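Aminopeptidase (Aneurinibacillus sp. AM-1, PDB 5IB9) probably acts as a zinc-dependent aminopeptidase of the M28 family, removing residues from the amino ends of peptides, and carries a protease-associated domain. Local coordinates at residues Val323-Ala328 / Ile410-Arg415. Numbering follows the deposited sequence.
Sequences VTDLGA and IDYPRR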
ATOM      1  N   VAL A 323      -8.198 -25.491  -3.483  1.00 10.30           N
ATOM      2  CA  VAL A 323      -9.241 -24.940  -4.388  1.00  9.36           C
ATOM      3  C   VAL A 323      -9.297 -25.821  -5.664  1.00 10.74           C
ATOM      4  O   VAL A 323     -10.397 -26.092  -6.190  1.00 10.97           O
ATOM      5  CB  VAL A 323      -8.874 -23.481  -4.762  1.00 10.02           C
ATOM      6  CG1 VAL A 323      -9.838 -22.903  -5.848  1.00 10.47           C
ATOM      7  CG2 VAL A 323      -9.019 -22.601  -3.550  1.00 10.95           C
ATOM      8  N   THR A 324      -8.154 -26.188  -6.234  1.00  9.02           N
ATOM      9  CA  THR A 324      -8.223 -27.039  -7.432  1.00 11.11           C
ATOM     10  C   THR A 324      -8.755 -28.424  -7.058  1.00 10.86           C
ATOM     11  O   THR A 324      -9.463 -29.055  -7.909  1.00 10.69           O
ATOM     12  CB  THR A 324      -6.931 -27.180  -8.244  1.00 10.96           C
ATOM     13  OG1 THR A 324      -5.940 -27.858  -7.417  1.00 11.35           O
ATOM     14  CG2 THR A 324      -6.437 -25.806  -8.646  1.00 13.49           C
ATOM     15  N   ASP A 325      -8.508 -28.918  -5.839  1.00 11.68           N
ATOM     16  CA  ASP A 325      -9.121 -30.209  -5.450  1.00 13.14           C
ATOM     17  C   ASP A 325     -10.638 -30.129  -5.412  1.00 11.93           C
ATOM     18  O   ASP A 325     -11.360 -31.067  -5.833  1.00 11.92           O
ATOM     19  CB  ASP A 325      -8.585 -30.661  -4.076  1.00 12.30           C
ATOM     20  CG  ASP A 325      -7.174 -31.105  -4.099  1.00 18.94           C
ATOM     21  OD1 ASP A 325      -6.603 -31.425  -5.129  1.00 15.71           O
ATOM     22  OD2 ASP A 325      -6.604 -31.178  -2.965  1.00 18.72           O
ATOM     23  N   LEU A 326     -11.180 -29.008  -4.872  1.00 11.73           N
ATOM     24  CA  LEU A 326     -12.644 -28.865  -4.739  1.00 11.37           C
ATOM     25  C   LEU A 326     -13.247 -28.649  -6.162  1.00 10.50           C
ATOM     26  O   LEU A 326     -14.299 -29.203  -6.424  1.00 11.85           O
ATOM     27  CB  LEU A 326     -13.012 -27.661  -3.863  1.00 11.71           C
ATOM     28  CG  LEU A 326     -12.807 -27.934  -2.360  1.00 13.03           C
ATOM     29  CD1 LEU A 326     -12.771 -26.525  -1.597  1.00 11.83           C
ATOM     30  CD2 LEU A 326     -13.815 -28.994  -1.750  1.00 12.72           C
ATOM     31  N   GLY A 327     -12.542 -27.864  -7.029  1.00 10.82           N
ATOM     32  CA  GLY A 327     -13.038 -27.604  -8.388  1.00 11.42           C
ATOM     33  C   GLY A 327     -13.024 -28.923  -9.158  1.00 10.66           C
ATOM     34  O   GLY A 327     -14.060 -29.211  -9.845  1.00 11.55           O
ATOM     35  N   ALA A 328     -11.970 -29.732  -8.990  1.00 10.27           N
ATOM     36  CA  ALA A 328     -11.924 -31.012  -9.697  1.00 11.43           C
ATOM     37  C   ALA A 328     -12.951 -31.926  -9.174  1.00 12.27           C
ATOM     38  O   ALA A 328     -13.593 -32.662  -9.981  1.00 12.01           O
ATOM     39  CB  ALA A 328     -10.538 -31.668  -9.603  1.00 13.14           C
ATOM     40  N   ILE A 410      -9.189 -37.760  -6.189  1.00 26.30           N
ATOM     41  CA  ILE A 410      -9.600 -37.661  -7.588  1.00 29.49           C
ATOM     42  C   ILE A 410      -8.359 -37.267  -8.389  1.00 27.35           C
ATOM     43  O   ILE A 410      -7.627 -36.355  -7.988  1.00 27.84           O
ATOM     44  CB  ILE A 410     -10.721 -36.540  -7.694  1.00 29.54           C
ATOM     45  CG1 ILE A 410     -11.027 -36.072  -9.118  1.00 32.16           C
ATOM     46  CG2 ILE A 410     -10.273 -35.291  -6.977  1.00 32.10           C
ATOM     47  CD1 ILE A 410     -12.260 -35.327  -9.208  1.00 38.03           C
ATOM     48  N   ASP A 411      -8.092 -37.957  -9.484  1.00 26.75           N
ATOM     49  CA  ASP A 411      -6.994 -37.565 -10.354  1.00 25.99           C
ATOM     50  C   ASP A 411      -7.550 -36.528 -11.297  1.00 22.05           C
ATOM     51  O   ASP A 411      -8.707 -36.572 -11.754  1.00 22.53           O
ATOM     52  CB  ASP A 411      -6.453 -38.715 -11.232  1.00 29.03           C
ATOM     53  CG  ASP A 411      -5.920 -39.874 -10.414  1.00 36.29           C
ATOM     54  OD1 ASP A 411      -4.683 -40.065 -10.316  1.00 44.95           O
ATOM     55  OD2 ASP A 411      -6.773 -40.606  -9.862  1.00 44.74           O
ATOM     56  N   TYR A 412      -6.734 -35.558 -11.594  1.00 18.50           N
ATOM     57  CA  TYR A 412      -7.044 -34.698 -12.666  1.00 15.30           C
ATOM     58  C   TYR A 412      -5.739 -34.169 -13.221  1.00 15.39           C
ATOM     59  O   TYR A 412      -4.787 -34.022 -12.457  1.00 18.43           O
ATOM     60  CB  TYR A 412      -8.030 -33.592 -12.121  1.00 16.24           C
ATOM     61  CG  TYR A 412      -7.504 -32.769 -10.917  1.00 13.39           C
ATOM     62  CD1 TYR A 412      -7.573 -33.297  -9.618  1.00 14.97           C
ATOM     63  CD2 TYR A 412      -7.019 -31.485 -11.086  1.00 15.15           C
ATOM     64  CE1 TYR A 412      -7.195 -32.531  -8.477  1.00 13.88           C
ATOM     65  CE2 TYR A 412      -6.591 -30.716  -9.930  1.00 16.65           C
ATOM     66  CZ  TYR A 412      -6.727 -31.231  -8.708  1.00 13.20           C
ATOM     67  OH  TYR A 412      -6.286 -30.493  -7.619  1.00 15.02           O
ATOM     68  N   PRO A 413      -5.659 -33.847 -14.528  1.00 15.81           N
ATOM     69  CA  PRO A 413      -4.380 -33.634 -15.226  1.00 17.43           C
ATOM     70  C   PRO A 413      -3.924 -32.225 -15.265  1.00 19.41           C
ATOM     71  O   PRO A 413      -4.759 -31.315 -15.184  1.00 17.63           O
ATOM     72  CB  PRO A 413      -4.716 -34.055 -16.654  1.00 18.47           C
ATOM     73  CG  PRO A 413      -6.169 -33.627 -16.839  1.00 19.54           C
ATOM     74  CD  PRO A 413      -6.772 -33.972 -15.517  1.00 18.37           C
ATOM     75  N   ARG A 414      -2.612 -32.020 -15.331  1.00 20.71           N
ATOM     76  CA  ARG A 414      -2.062 -30.745 -15.623  1.00 23.80           C
ATOM     77  C   ARG A 414      -2.063 -30.558 -17.089  1.00 27.08           C
ATOM     78  O   ARG A 414      -1.687 -31.475 -17.834  1.00 27.47           O
ATOM     79  CB  ARG A 414      -0.630 -30.676 -15.081  1.00 23.70           C
ATOM     80  CG  ARG A 414       0.033 -29.276 -15.037  1.00 27.24           C
ATOM     81  CD  ARG A 414       1.186 -29.399 -13.991  1.00 32.55           C
ATOM     82  NE  ARG A 414       1.976 -28.190 -13.730  1.00 35.74           N
ATOM     83  CZ  ARG A 414       2.583 -27.470 -14.664  1.00 36.27           C
ATOM     84  NH1 ARG A 414       2.443 -27.800 -15.949  1.00 41.83           N
ATOM     85  NH2 ARG A 414       3.327 -26.410 -14.326  1.00 33.35           N
ATOM     86  N   ARG A 415      -2.484 -29.386 -17.548  1.00 28.29           N
ATOM     87  CA  ARG A 415      -2.548 -29.099 -18.972  1.00 34.37           C
ATOM     88  C   ARG A 415      -1.884 -27.785 -19.265  1.00 35.97           C
ATOM     89  O   ARG A 415      -2.101 -26.818 -18.537  1.00 35.90           O
ATOM     90  CB  ARG A 415      -3.968 -29.155 -19.501  1.00 34.82           C
ATOM     91  CG  ARG A 415      -4.288 -30.589 -19.921  1.00 40.24           C
ATOM     92  CD  ARG A 415      -5.596 -30.792 -20.657  1.00 44.97           C
ATOM     93  NE  ARG A 415      -6.121 -32.140 -20.353  1.00 48.18           N
ATOM     94  CZ  ARG A 415      -7.393 -32.506 -20.546  1.00 51.89           C
ATOM     95  NH1 ARG A 415      -8.251 -31.619 -21.046  1.00 53.44           N
ATOM     96  NH2 ARG A 415      -7.821 -33.744 -20.251  1.00 52.35           N
TER
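Ala328 and Tyr412 bring the two backbones closest, their CA atoms 6.8 Å apart, where an extended run near the C-terminus (410-415) passes the early turns of helix 322-334. The CB of Tyr412 points toward the helix, and with CG between the backbone N and carbonyl carbon (chi1 57°) the ring reaches the Ala328 methyl and carries OH on to Thr324 and Asp325. Ala328 CB sits over one face of the ring, 3.5 Å from its centroid and 16° off the normal, a CH-pi contact displaced toward the rim. At the far end the phenol oxygen is gripped twice near the ring plane: Thr324 OG1 donates to Tyr412 OH at 2.7 Å, and Tyr412 OH donates to Asp325 OD1, also at 2.7 Å. The carboxylate, almost perpendicular to the ring, receives this bond on its anti side. Nearby, Ile410 CD1 packs 4.1 Å from Ala328 CB. Lys320 adds a cation-pi contact to the ring. A phenylalanine in place of Tyr412 would probably keep the methyl contact but leave Asp325 OD1 and the Thr324 hydroxyl without this shared partner. Accepting one hydrogen bond and donating another, the buried hydroxyl is probably fixed in rotation and ties run 410-415 to the start of helix 322-334.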